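Local atomic coordinates of Exo-poly-alpha-D-galacturonosidase (Thermotoga maritima, PDB entry 3JUR), a protein that probably hydrolyses polygalacturonate from the chain end, as a hyperthermoactive exopolygalacturonase of glycosyl hydrolase family 28. Residues E45-A50 / F69-I74; F90-E95 / N139-P144; Y111-L116 / W143-K148; F151-K154 / P158-Q161; Y187-F192 / G235-G240. All blocks are in the same frame, centred on the assembly; numbering follows the deposited sequence.

Interaction 1. Residues E45-A50 / F69-I74; sequences ESFKRA and FLTGPI
Over one face of the Phe47 ring lies the terminal methyl of Ile74, its CD1 atom 3.7 Å from the ring centroid and only 16° off the ring normal. This is a CH-pi contact in which the methyl sits toward the rim, 3.6 Å from Phe47 CE1. The ring's CD2-CE2 side meets Thr71 obliquely, with Thr71 CG2 3.7 Å from Phe47 CE2, and the two side chains cross at about a right angle. CB, CG2 and OG1 of Thr71 all border this side of the phenyl group, and OG1, anti to the backbone N (chi1 174°), also donates a 2.7 Å hydrogen bond to Gly72 O, where strand 68-75 bends. One side chain thus packs on the ring and ties down the turn with its oxygen. Leu30, Leu62, Val64 and Ile88 also touch the phenyl group, so that the ring packs against strands 60-64 and 87-90 and the loop at Leu30 as well. A serine in place of Phe47 would probably leave Ile74 CD1 without the face it rests on and open a gap between helix and strands. The arrangement, in which helix 44-57 sets an aromatic ring on the inward side chains of early strands, is that of a cap over the N-terminal end of a right-handed parallel beta-helix, the fold of the pectin-degrading enzymes.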
# COMPACT_ATOMS: atom_id res chain seq x y z
N GLU D 45 19.08 -58.34 20.94
CA GLU D 45 19.83 -59.40 20.25
C GLU D 45 19.15 -59.85 18.96
O GLU D 45 19.82 -60.30 18.02
CB GLU D 45 20.04 -60.60 21.17
CG GLU D 45 21.06 -60.38 22.27
CD GLU D 45 22.48 -60.31 21.73
OE1 GLU D 45 23.00 -61.35 21.25
OE2 GLU D 45 23.09 -59.23 21.81
N SER D 46 17.83 -59.75 18.93
CA SER D 46 17.05 -60.08 17.75
C SER D 46 17.50 -59.21 16.57
O SER D 46 17.76 -59.73 15.49
CB SER D 46 15.56 -59.90 18.01
OG SER D 46 15.16 -60.73 19.09
N PHE D 47 17.59 -57.90 16.81
CA PHE D 47 18.08 -56.97 15.80
C PHE D 47 19.50 -57.30 15.37
O PHE D 47 19.79 -57.34 14.18
CB PHE D 47 18.01 -55.51 16.30
CG PHE D 47 16.64 -54.91 16.20
CD1 PHE D 47 16.18 -54.40 15.00
CD2 PHE D 47 15.80 -54.86 17.31
CE1 PHE D 47 14.91 -53.84 14.90
CE2 PHE D 47 14.53 -54.32 17.22
CZ PHE D 47 14.08 -53.80 16.01
N LYS D 48 20.37 -57.55 16.35
CA LYS D 48 21.79 -57.77 16.09
C LYS D 48 22.01 -59.03 15.25
O LYS D 48 22.80 -59.02 14.30
CB LYS D 48 22.57 -57.84 17.41
CG LYS D 48 24.03 -57.42 17.30
CD LYS D 48 24.94 -58.32 18.12
CE LYS D 48 25.48 -59.48 17.28
NZ LYS D 48 26.08 -60.61 18.07
N ARG D 49 21.30 -60.11 15.58
CA ARG D 49 21.45 -61.37 14.86
C ARG D 49 20.83 -61.30 13.46
O ARG D 49 21.36 -61.87 12.51
CB ARG D 49 20.83 -62.52 15.65
CG ARG D 49 21.70 -63.76 15.74
CD ARG D 49 20.91 -64.96 16.26
NE ARG D 49 19.98 -64.58 17.32
CZ ARG D 49 18.86 -65.23 17.62
NH1 ARG D 49 18.50 -66.32 16.94
NH2 ARG D 49 18.09 -64.79 18.60
N ALA D 50 19.71 -60.58 13.34
CA ALA D 50 19.04 -60.39 12.05
C ALA D 50 19.90 -59.59 11.07
O ALA D 50 19.97 -59.93 9.89
CB ALA D 50 17.68 -59.74 12.24
N PHE D 69 8.30 -53.19 19.66
CA PHE D 69 9.55 -53.93 19.85
C PHE D 69 10.55 -53.14 20.71
O PHE D 69 11.08 -52.11 20.27
CB PHE D 69 10.16 -54.29 18.49
CG PHE D 69 9.34 -55.29 17.72
CD1 PHE D 69 9.57 -56.66 17.86
CD2 PHE D 69 8.33 -54.87 16.86
CE1 PHE D 69 8.82 -57.59 17.15
CE2 PHE D 69 7.56 -55.80 16.15
CZ PHE D 69 7.81 -57.15 16.29
N LEU D 70 10.79 -53.64 21.92
CA LEU D 70 11.73 -53.01 22.86
C LEU D 70 13.15 -53.43 22.53
O LEU D 70 13.42 -54.61 22.33
CB LEU D 70 11.42 -53.40 24.31
CG LEU D 70 10.12 -52.92 24.97
CD1 LEU D 70 10.17 -53.19 26.47
CD2 LEU D 70 9.85 -51.45 24.71
N THR D 71 14.06 -52.46 22.49
CA THR D 71 15.45 -52.71 22.14
C THR D 71 16.37 -51.59 22.63
O THR D 71 15.93 -50.45 22.82
CB THR D 71 15.65 -52.90 20.60
OG1 THR D 71 17.04 -53.00 20.30
CG2 THR D 71 15.06 -51.75 19.82
N GLY D 72 17.64 -51.93 22.83
CA GLY D 72 18.69 -50.93 22.99
C GLY D 72 19.05 -50.42 21.60
O GLY D 72 18.31 -50.67 20.65
N PRO D 73 20.19 -49.72 21.47
CA PRO D 73 20.56 -49.12 20.19
C PRO D 73 20.70 -50.17 19.07
O PRO D 73 21.11 -51.30 19.33
CB PRO D 73 21.92 -48.48 20.48
CG PRO D 73 22.46 -49.25 21.62
CD PRO D 73 21.26 -49.56 22.47
N ILE D 74 20.35 -49.78 17.85
CA ILE D 74 20.47 -50.65 16.68
C ILE D 74 21.65 -50.19 15.85
O ILE D 74 21.72 -49.01 15.48
CB ILE D 74 19.17 -50.62 15.82
CG1 ILE D 74 18.00 -51.25 16.58
CG2 ILE D 74 19.39 -51.30 14.47
CD1 ILE D 74 16.64 -50.89 16.01

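Interaction 2. Residues F90-E95 / N139-P144; sequences FIPDPE and NEHWWP
Pro92 approaches both His141 and Trp142, and its ring can be followed outward from the backbone. CB comes first: it is 3.9 Å from His141 CB and equally 3.9 Å from Trp142 NE1, wedged between the two side chains. CG reaches further over the imidazole, 3.8 Å from His141 CD2, and makes a CH-pi contact over the face, 29° off the ring normal. The polar side of the imidazole is held by Asp138: His141 ND1 is hydrogen-bonded to Asp138 OD1, which helps to fix the ring's rotation against the proline. Pro92 is the centre of an inverse gamma turn, and an Asx turn follows directly, with Asp93 OD2 accepting from Glu95 N at 3.1 Å; through these turns the chain leaves strand 87-90 of the parallel beta-helix and enters a long loop on its flank. Next along this loop, Pro94 slides past the far end of the indole in the opposite direction, its CB 4.1 Å from Trp142 CH2. Tyr97 and Trp145 meet the same indole in edge-to-face pairs, and Pro190 also touches it.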
# COMPACT_ATOMS: atom_id res chain seq x y z
N PHE D 90 12.75 -47.72 21.92
CA PHE D 90 14.07 -47.83 22.52
C PHE D 90 14.04 -47.78 24.03
O PHE D 90 13.37 -46.92 24.61
CB PHE D 90 15.01 -46.78 21.93
CG PHE D 90 15.33 -47.02 20.49
CD1 PHE D 90 14.52 -46.47 19.49
CD2 PHE D 90 16.40 -47.82 20.13
CE1 PHE D 90 14.80 -46.71 18.16
CE2 PHE D 90 16.69 -48.06 18.79
CZ PHE D 90 15.89 -47.50 17.81
N ILE D 91 14.74 -48.71 24.67
CA ILE D 91 14.82 -48.77 26.13
C ILE D 91 15.75 -47.65 26.64
O ILE D 91 16.94 -47.64 26.31
CB ILE D 91 15.25 -50.16 26.64
CG1 ILE D 91 14.31 -51.25 26.10
CG2 ILE D 91 15.26 -50.19 28.17
CD1 ILE D 91 14.87 -52.67 26.15
N PRO D 92 15.19 -46.71 27.43
CA PRO D 92 15.92 -45.52 27.85
C PRO D 92 16.83 -45.75 29.07
O PRO D 92 16.75 -44.99 30.05
CB PRO D 92 14.80 -44.54 28.18
CG PRO D 92 13.71 -45.43 28.72
CD PRO D 92 13.82 -46.72 27.96
N ASP D 93 17.67 -46.78 29.02
CA ASP D 93 18.72 -47.00 30.02
C ASP D 93 20.08 -46.72 29.39
O ASP D 93 20.52 -47.48 28.52
CB ASP D 93 18.66 -48.43 30.57
CG ASP D 93 19.60 -48.65 31.76
OD1 ASP D 93 19.31 -49.56 32.56
OD2 ASP D 93 20.62 -47.94 31.90
N PRO D 94 20.76 -45.63 29.82
CA PRO D 94 22.02 -45.20 29.20
C PRO D 94 23.06 -46.32 29.11
O PRO D 94 23.81 -46.39 28.14
CB PRO D 94 22.51 -44.08 30.13
CG PRO D 94 21.26 -43.54 30.73
CD PRO D 94 20.39 -44.75 30.94
N GLU D 95 23.09 -47.18 30.13
CA GLU D 95 23.98 -48.34 30.18
C GLU D 95 23.92 -49.16 28.88
O GLU D 95 24.94 -49.66 28.41
CB GLU D 95 23.63 -49.22 31.39
CG GLU D 95 24.81 -49.95 32.01
CD GLU D 95 25.55 -49.11 33.05
OE1 GLU D 95 26.15 -48.07 32.69
OE2 GLU D 95 25.55 -49.51 34.24
N ASN D 139 10.28 -36.33 30.46
CA ASN D 139 10.79 -35.58 31.62
C ASN D 139 11.51 -36.44 32.66
O ASN D 139 12.12 -35.91 33.59
CB ASN D 139 9.65 -34.80 32.29
CG ASN D 139 9.14 -33.66 31.43
OD1 ASN D 139 9.69 -33.36 30.36
ND2 ASN D 139 8.08 -33.02 31.88
N GLU D 140 11.44 -37.76 32.49
CA GLU D 140 12.13 -38.69 33.40
C GLU D 140 13.32 -39.37 32.71
O GLU D 140 14.14 -40.00 33.38
CB GLU D 140 11.16 -39.76 33.93
CG GLU D 140 9.68 -39.37 33.88
CD GLU D 140 9.25 -38.48 35.02
OE1 GLU D 140 9.41 -38.88 36.19
OE2 GLU D 140 8.71 -37.38 34.74
N HIS D 141 13.41 -39.24 31.39
CA HIS D 141 14.43 -39.95 30.60
C HIS D 141 15.13 -39.07 29.56
O HIS D 141 14.47 -38.45 28.71
CB HIS D 141 13.83 -41.21 29.96
CG HIS D 141 13.17 -42.13 30.94
ND1 HIS D 141 11.83 -42.03 31.26
CD2 HIS D 141 13.66 -43.14 31.69
CE1 HIS D 141 11.53 -42.96 32.16
NE2 HIS D 141 12.62 -43.65 32.43
N TRP D 142 16.46 -39.03 29.65
CA TRP D 142 17.32 -38.20 28.78
C TRP D 142 17.18 -36.68 28.96
O TRP D 142 18.18 -35.98 29.14
CB TRP D 142 17.15 -38.55 27.30
CG TRP D 142 17.46 -39.98 26.93
CD1 TRP D 142 16.57 -40.92 26.48
CD2 TRP D 142 18.74 -40.63 26.96
NE1 TRP D 142 17.21 -42.10 26.24
CE2 TRP D 142 18.55 -41.96 26.52
CE3 TRP D 142 20.03 -40.22 27.32
CZ2 TRP D 142 19.60 -42.88 26.43
CZ3 TRP D 142 21.08 -41.14 27.23
CH2 TRP D 142 20.85 -42.45 26.78
N TRP D 143 15.95 -36.16 28.90
CA TRP D 143 15.72 -34.70 28.89
C TRP D 143 16.21 -33.95 30.13
O TRP D 143 16.70 -32.82 30.00
CB TRP D 143 14.24 -34.35 28.60
CG TRP D 143 13.75 -34.69 27.21
CD1 TRP D 143 14.50 -35.07 26.14
CD2 TRP D 143 12.39 -34.65 26.75
NE1 TRP D 143 13.70 -35.29 25.05
CE2 TRP D 143 12.40 -35.04 25.39
CE3 TRP D 143 11.17 -34.32 27.36
CZ2 TRP D 143 11.23 -35.11 24.63
CZ3 TRP D 143 10.00 -34.39 26.60
CH2 TRP D 143 10.04 -34.78 25.24
N PRO D 144 16.08 -34.55 31.34
CA PRO D 144 16.64 -33.87 32.51
C PRO D 144 18.12 -33.49 32.37
O PRO D 144 18.56 -32.54 33.03
CB PRO D 144 16.46 -34.90 33.63
CG PRO D 144 15.25 -35.65 33.23
CD PRO D 144 15.27 -35.72 31.73

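Interaction 3. Residues Y111-L116 / W143-K148; sequences YNYSPL and WPWKGK
Tyr113 and Trp145 have nearly the same first torsion: in each, CG stands anti to the carbonyl carbon and beside the backbone N (chi1 -70° in both). From backbones whose nearest CA atoms, those of these two residues, are 13.2 Å apart, both rings are thereby directed toward the other segment, and the side chains cross at about a right angle. Touching falls to a few atoms. Tyr113 CE2 lies 3.7 Å from Trp145 CH2 and meets the indole at its edge, close to the indole plane. The planes are inclined by 39° with centroids 5.8 Å apart, so the pair is an oblique aromatic contact. Trp145 has further aromatic company in Tyr187 and Trp142, each an edge-to-face partner, while Leu98 packs on Tyr113. Carried on the short 3-10 segment 143-146, the tryptophan thus belongs to an aromatic cluster that joins the loops on one flank of the beta-helix, a feature of the loop layer rather than of the coil interior.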
# COMPACT_ATOMS: atom_id res chain seq x y z
N TYR D 111 33.84 -39.51 21.82
CA TYR D 111 33.32 -40.84 22.08
C TYR D 111 32.31 -40.76 23.21
O TYR D 111 32.61 -40.25 24.30
CB TYR D 111 34.45 -41.84 22.37
CG TYR D 111 35.12 -42.31 21.11
CD1 TYR D 111 34.82 -43.56 20.57
CD2 TYR D 111 36.03 -41.50 20.44
CE1 TYR D 111 35.43 -44.00 19.39
CE2 TYR D 111 36.64 -41.92 19.27
CZ TYR D 111 36.34 -43.17 18.75
OH TYR D 111 36.95 -43.58 17.58
N ASN D 112 31.10 -41.23 22.94
CA ASN D 112 29.97 -41.07 23.84
C ASN D 112 28.93 -42.16 23.58
O ASN D 112 29.12 -43.00 22.70
CB ASN D 112 29.35 -39.67 23.65
CG ASN D 112 28.33 -39.32 24.73
OD1 ASN D 112 28.46 -39.72 25.89
ND2 ASN D 112 27.33 -38.54 24.35
N TYR D 113 27.84 -42.13 24.36
CA TYR D 113 26.72 -43.04 24.20
C TYR D 113 26.34 -43.20 22.73
O TYR D 113 26.32 -42.23 21.97
CB TYR D 113 25.50 -42.54 24.99
CG TYR D 113 25.66 -42.63 26.50
CD1 TYR D 113 25.72 -43.86 27.15
CD2 TYR D 113 25.73 -41.47 27.28
CE1 TYR D 113 25.86 -43.94 28.53
CE2 TYR D 113 25.86 -41.54 28.67
CZ TYR D 113 25.94 -42.78 29.29
OH TYR D 113 26.07 -42.87 30.66
N SER D 114 26.05 -44.44 22.34
CA SER D 114 25.59 -44.74 20.99
C SER D 114 24.30 -43.99 20.65
O SER D 114 23.38 -43.94 21.47
CB SER D 114 25.37 -46.24 20.82
OG SER D 114 24.81 -46.54 19.55
N PRO D 115 24.22 -43.41 19.44
CA PRO D 115 22.90 -43.00 18.93
C PRO D 115 21.97 -44.22 18.89
O PRO D 115 22.45 -45.35 18.83
CB PRO D 115 23.21 -42.51 17.52
CG PRO D 115 24.60 -42.03 17.60
CD PRO D 115 25.30 -42.98 18.53
N LEU D 116 20.66 -43.98 18.94
CA LEU D 116 19.68 -45.07 19.03
C LEU D 116 19.68 -45.94 17.76
O LEU D 116 19.54 -47.16 17.84
CB LEU D 116 18.27 -44.55 19.37
CG LEU D 116 18.06 -43.39 20.36
CD1 LEU D 116 16.59 -43.33 20.79
CD2 LEU D 116 18.95 -43.41 21.59
N TRP D 143 15.95 -36.16 28.90
CA TRP D 143 15.72 -34.70 28.89
C TRP D 143 16.21 -33.95 30.13
O TRP D 143 16.70 -32.82 30.00
CB TRP D 143 14.24 -34.35 28.60
CG TRP D 143 13.75 -34.69 27.21
CD1 TRP D 143 14.50 -35.07 26.14
CD2 TRP D 143 12.39 -34.65 26.75
NE1 TRP D 143 13.70 -35.29 25.05
CE2 TRP D 143 12.40 -35.04 25.39
CE3 TRP D 143 11.17 -34.32 27.36
CZ2 TRP D 143 11.23 -35.11 24.63
CZ3 TRP D 143 10.00 -34.39 26.60
CH2 TRP D 143 10.04 -34.78 25.24
N PRO D 144 16.08 -34.55 31.34
CA PRO D 144 16.64 -33.87 32.51
C PRO D 144 18.12 -33.49 32.37
O PRO D 144 18.56 -32.54 33.03
CB PRO D 144 16.46 -34.90 33.63
CG PRO D 144 15.25 -35.65 33.23
CD PRO D 144 15.27 -35.72 31.73
N TRP D 145 18.85 -34.19 31.52
CA TRP D 145 20.28 -33.91 31.32
C TRP D 145 20.56 -32.51 30.76
O TRP D 145 21.67 -31.99 30.93
CB TRP D 145 20.94 -34.99 30.46
CG TRP D 145 21.07 -36.33 31.15
CD1 TRP D 145 20.52 -36.70 32.36
CD2 TRP D 145 21.78 -37.47 30.67
NE1 TRP D 145 20.85 -38.00 32.65
CE2 TRP D 145 21.63 -38.50 31.64
CE3 TRP D 145 22.54 -37.74 29.52
CZ2 TRP D 145 22.21 -39.76 31.49
CZ3 TRP D 145 23.11 -39.00 29.37
CH2 TRP D 145 22.94 -40.00 30.35
N LYS D 146 19.57 -31.91 30.10
CA LYS D 146 19.68 -30.55 29.56
C LYS D 146 19.90 -29.49 30.65
O LYS D 146 20.66 -28.54 30.46
CB LYS D 146 18.45 -30.21 28.71
CG LYS D 146 18.36 -28.75 28.22
CD LYS D 146 19.54 -28.35 27.34
CE LYS D 146 19.57 -26.85 27.09
NZ LYS D 146 20.81 -26.43 26.38
N GLY D 147 19.23 -29.66 31.79
CA GLY D 147 19.37 -28.74 32.92
C GLY D 147 18.21 -27.77 33.09
O GLY D 147 18.31 -26.83 33.87
N LYS D 148 17.12 -28.01 32.35
CA LYS D 148 15.92 -27.18 32.42
C LYS D 148 14.82 -27.83 33.24
O LYS D 148 14.50 -29.01 33.04
CB LYS D 148 15.40 -26.89 31.01
CG LYS D 148 16.09 -25.74 30.31
CD LYS D 148 15.46 -25.52 28.94
CE LYS D 148 15.84 -24.18 28.36
NZ LYS D 148 15.33 -24.07 26.97

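Interaction 4. Residues F151-K154 / P158-Q161; sequences FGWK and PNQQ
A capping residue in front of helix 161-173, Asn159, is met by the indole of Trp153 within the long loop that follows strand 132-134. The cap itself is local: Asn159 OD1 accepts from Gln161 N at 3.1 Å, with the donor in the carbonyl plane and on a lone pair. Asn159 CG sits between the backbone N and the carbonyl carbon (chi1 58°), a setting that brings OD1 round to the amide two residues on and leaves ND2 on the side of the indole. There ND2 comes 3.6 Å from Trp153 CE2 and approaches the ring obliquely, amide and indole planes being 59° apart. ND2 and Trp153 NE1 are also close, but both are donors and no bond joins them. The indole N-H turns instead to backbone oxygens. Its stronger partner is Leu157 O, and across the contact it makes a weak hydrogen bond to Pro158 O, 3.1 Å from Trp153 NE1 and bent to 127°, which lies at the indole's edge. The short loop between the segments is thus closed by the indole, through one weak bond to Pro158 O and the packing against Asn159. Just beyond, Gln160 is bonded to the backbone of Trp145, and the ring of Tyr187 packs on Pro158, placing this surface loop between the 3-10 segment 143-146 and the start of helix 161-173.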
# COMPACT_ATOMS: atom_id res chain seq x y z
N PHE D 151 11.68 -29.37 31.73
CA PHE D 151 11.98 -30.64 31.07
C PHE D 151 12.56 -31.70 32.01
O PHE D 151 13.33 -32.58 31.60
CB PHE D 151 12.86 -30.42 29.83
CG PHE D 151 12.15 -29.69 28.71
CD1 PHE D 151 11.07 -30.28 28.05
CD2 PHE D 151 12.56 -28.42 28.33
CE1 PHE D 151 10.42 -29.61 27.02
CE2 PHE D 151 11.91 -27.74 27.29
CZ PHE D 151 10.84 -28.34 26.64
N GLY D 152 12.19 -31.62 33.29
CA GLY D 152 12.46 -32.69 34.24
C GLY D 152 13.67 -32.55 35.13
O GLY D 152 13.80 -33.31 36.09
N TRP D 153 14.56 -31.60 34.83
CA TRP D 153 15.74 -31.37 35.66
C TRP D 153 15.34 -30.88 37.04
O TRP D 153 14.48 -30.00 37.18
CB TRP D 153 16.72 -30.37 35.03
CG TRP D 153 18.02 -30.23 35.83
CD1 TRP D 153 19.07 -31.10 35.84
CD2 TRP D 153 18.37 -29.17 36.73
NE1 TRP D 153 20.06 -30.65 36.68
CE2 TRP D 153 19.66 -29.47 37.24
CE3 TRP D 153 17.74 -27.99 37.15
CZ2 TRP D 153 20.32 -28.63 38.15
CZ3 TRP D 153 18.39 -27.16 38.06
CH2 TRP D 153 19.67 -27.49 38.55
N LYS D 154 15.97 -31.46 38.06
CA LYS D 154 15.70 -31.11 39.45
C LYS D 154 16.92 -30.47 40.10
O LYS D 154 18.06 -30.78 39.75
CB LYS D 154 15.26 -32.35 40.24
CG LYS D 154 14.13 -33.11 39.57
CD LYS D 154 13.20 -33.74 40.59
CE LYS D 154 11.91 -34.20 39.92
NZ LYS D 154 11.30 -33.12 39.10
N PRO D 158 22.66 -33.63 38.42
CA PRO D 158 23.60 -33.35 37.33
C PRO D 158 22.95 -32.90 36.01
O PRO D 158 21.76 -33.14 35.78
CB PRO D 158 24.29 -34.70 37.11
CG PRO D 158 23.44 -35.71 37.82
CD PRO D 158 22.88 -34.98 38.98
N ASN D 159 23.75 -32.25 35.18
CA ASN D 159 23.37 -31.89 33.82
C ASN D 159 24.59 -31.80 32.90
O ASN D 159 25.73 -32.02 33.35
CB ASN D 159 22.55 -30.59 33.80
CG ASN D 159 23.28 -29.42 34.42
OD1 ASN D 159 24.30 -28.97 33.92
ND2 ASN D 159 22.74 -28.90 35.51
N GLN D 160 24.35 -31.48 31.63
CA GLN D 160 25.37 -31.48 30.58
C GLN D 160 26.42 -30.36 30.67
O GLN D 160 27.50 -30.49 30.08
CB GLN D 160 24.71 -31.44 29.20
CG GLN D 160 23.84 -30.20 28.96
CD GLN D 160 23.30 -30.13 27.55
OE1 GLN D 160 22.65 -31.06 27.06
NE2 GLN D 160 23.56 -29.01 26.88
N GLN D 161 26.10 -29.29 31.40
CA GLN D 161 26.90 -28.05 31.39
C GLN D 161 28.42 -28.19 31.61
O GLN D 161 29.21 -27.58 30.89
CB GLN D 161 26.30 -27.00 32.33
CG GLN D 161 25.05 -26.33 31.75
CD GLN D 161 24.24 -25.58 32.80
OE1 GLN D 161 24.79 -24.83 33.61
NE2 GLN D 161 22.93 -25.79 32.79

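Interaction 5. Residues Y187-F192 / G235-G240; sequences YLRPSF and GPNNDG
Arg189 NH2 is gripped from two directions, by Asn237 OD1 at 2.9 Å and by Gln160 OE1. The bond to Asn237 is nearly straight at 166°, and OD1 lies in the guanidinium plane, although the amide and guanidinium planes are turned 44° from one another. The neighbouring NH1 is used as fully: it donates to Pro236 O, also at 2.9 Å, reaching that oxygen from above the carbonyl plane, and to Pro212 O. Four acceptors round the guanidinium of this buried arginine fix its orientation. A bend at chi3 (-70°) turns the head of the side chain toward the turn. Two of the acceptors, Pro236 O and Asn237 OD1, belong to a type II beta turn from Gly235 to Asn238, closed by Asn238 N to Gly235 O and braced by Asn238 OD1, which accepts from Gly235 N at 2.7 Å. A leucine in place of Arg189 would probably leave Pro236 O and Asn237 OD1 without their donors and free the turn to shift. The run Asn237 to Gly240 resembles the NTDG signature of family 28, which in relatives lies in the active-site cleft; the arginine thus bonds to its first residue and to the carbonyl just before it. The contact ties the loop between helix 161-173 and strand 193-196 to the one between strands 224-233 and 249-252, on the same flank of the beta-helix.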
# COMPACT_ATOMS: atom_id res chain seq x y z
N TYR D 187 27.03 -36.56 31.08
CA TYR D 187 25.63 -36.25 30.83
C TYR D 187 25.36 -35.59 29.47
O TYR D 187 24.60 -34.62 29.37
CB TYR D 187 25.06 -35.44 32.01
CG TYR D 187 25.18 -36.20 33.32
CD1 TYR D 187 24.15 -37.03 33.76
CD2 TYR D 187 26.33 -36.11 34.10
CE1 TYR D 187 24.26 -37.74 34.95
CE2 TYR D 187 26.46 -36.82 35.28
CZ TYR D 187 25.42 -37.63 35.71
OH TYR D 187 25.53 -38.33 36.88
N LEU D 188 25.98 -36.16 28.44
CA LEU D 188 25.76 -35.72 27.06
C LEU D 188 24.87 -36.73 26.33
O LEU D 188 25.29 -37.86 26.05
CB LEU D 188 27.10 -35.56 26.34
CG LEU D 188 28.16 -34.66 26.99
CD1 LEU D 188 29.49 -34.78 26.26
CD2 LEU D 188 27.70 -33.20 27.05
N ARG D 189 23.63 -36.31 26.04
CA ARG D 189 22.66 -37.13 25.30
C ARG D 189 23.15 -37.51 23.90
O ARG D 189 23.91 -36.75 23.29
CB ARG D 189 21.33 -36.40 25.16
CG ARG D 189 20.54 -36.23 26.45
CD ARG D 189 19.49 -35.15 26.24
NE ARG D 189 20.09 -33.82 26.12
CZ ARG D 189 19.54 -32.79 25.47
NH1 ARG D 189 18.37 -32.92 24.85
NH2 ARG D 189 20.18 -31.63 25.44
N PRO D 190 22.73 -38.68 23.39
CA PRO D 190 23.08 -39.07 22.03
C PRO D 190 22.03 -38.58 21.02
O PRO D 190 20.90 -38.27 21.41
CB PRO D 190 23.05 -40.60 22.11
CG PRO D 190 22.01 -40.89 23.14
CD PRO D 190 22.06 -39.77 24.14
N SER D 191 22.41 -38.51 19.74
CA SER D 191 21.45 -38.28 18.65
C SER D 191 20.52 -39.49 18.54
O SER D 191 20.82 -40.57 19.07
CB SER D 191 22.19 -38.07 17.33
OG SER D 191 22.90 -36.84 17.29
N PHE D 192 19.37 -39.31 17.89
CA PHE D 192 18.45 -40.42 17.66
C PHE D 192 18.97 -41.30 16.51
O PHE D 192 19.53 -42.37 16.75
CB PHE D 192 17.03 -39.91 17.38
CG PHE D 192 15.94 -40.95 17.55
CD1 PHE D 192 14.73 -40.59 18.13
CD2 PHE D 192 16.12 -42.27 17.13
CE1 PHE D 192 13.71 -41.53 18.29
CE2 PHE D 192 15.10 -43.21 17.28
CZ PHE D 192 13.89 -42.84 17.87
N GLY D 235 10.82 -31.85 22.76
CA GLY D 235 11.72 -31.69 23.90
C GLY D 235 12.90 -30.76 23.66
O GLY D 235 13.00 -30.15 22.59
N PRO D 236 13.80 -30.62 24.66
CA PRO D 236 14.91 -29.69 24.53
C PRO D 236 15.92 -30.17 23.50
O PRO D 236 16.35 -31.33 23.53
CB PRO D 236 15.53 -29.68 25.94
CG PRO D 236 15.17 -31.01 26.51
CD PRO D 236 13.83 -31.37 25.93
N ASN D 237 16.26 -29.29 22.56
CA ASN D 237 17.20 -29.62 21.49
C ASN D 237 16.69 -30.73 20.57
O ASN D 237 17.47 -31.49 20.00
CB ASN D 237 18.59 -29.95 22.06
CG ASN D 237 19.11 -28.88 23.00
OD1 ASN D 237 19.36 -29.15 24.18
ND2 ASN D 237 19.23 -27.66 22.50
N ASN D 238 15.36 -30.83 20.45
CA ASN D 238 14.75 -31.77 19.52
C ASN D 238 14.74 -31.22 18.09
O ASN D 238 13.68 -30.93 17.54
CB ASN D 238 13.32 -32.15 19.97
CG ASN D 238 13.30 -33.30 20.98
OD1 ASN D 238 12.23 -33.74 21.40
ND2 ASN D 238 14.47 -33.79 21.36
N ASP D 239 15.93 -31.07 17.50
CA ASP D 239 16.07 -30.70 16.10
C ASP D 239 15.52 -31.83 15.24
O ASP D 239 15.68 -33.01 15.57
CB ASP D 239 17.54 -30.49 15.73
CG ASP D 239 18.22 -29.35 16.50
OD1 ASP D 239 17.67 -28.85 17.50
OD2 ASP D 239 19.34 -28.97 16.09
N GLY D 240 14.88 -31.49 14.12
CA GLY D 240 14.32 -32.49 13.22
C GLY D 240 15.40 -33.17 12.40
O GLY D 240 15.69 -34.36 12.59

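In the fold
From the N terminus, interaction 1 closes a loop that holds the rest of helix 44-57 and strand 60-64, bringing the helix onto strand 68-75 at the capped end of the beta-helix. Interaction 3 opens within the loop that interaction 2 closes, and both end on the same stretch, sharing Trp143 and Pro144, so the two overlap there. Interaction 4 then closes a small loop on the way to helix 161-173, and interaction 5 joins 187-192 to 235-240, further along the coil. Touches run through the group: Thr71 O bonds to Ile91 N, Ile74 N to Leu116 O, Trp145 O to Gln160 N and Asn112 ND2 to Leu188 O. Interactions 1 and 4, about 29 Å apart between centres, do not touch.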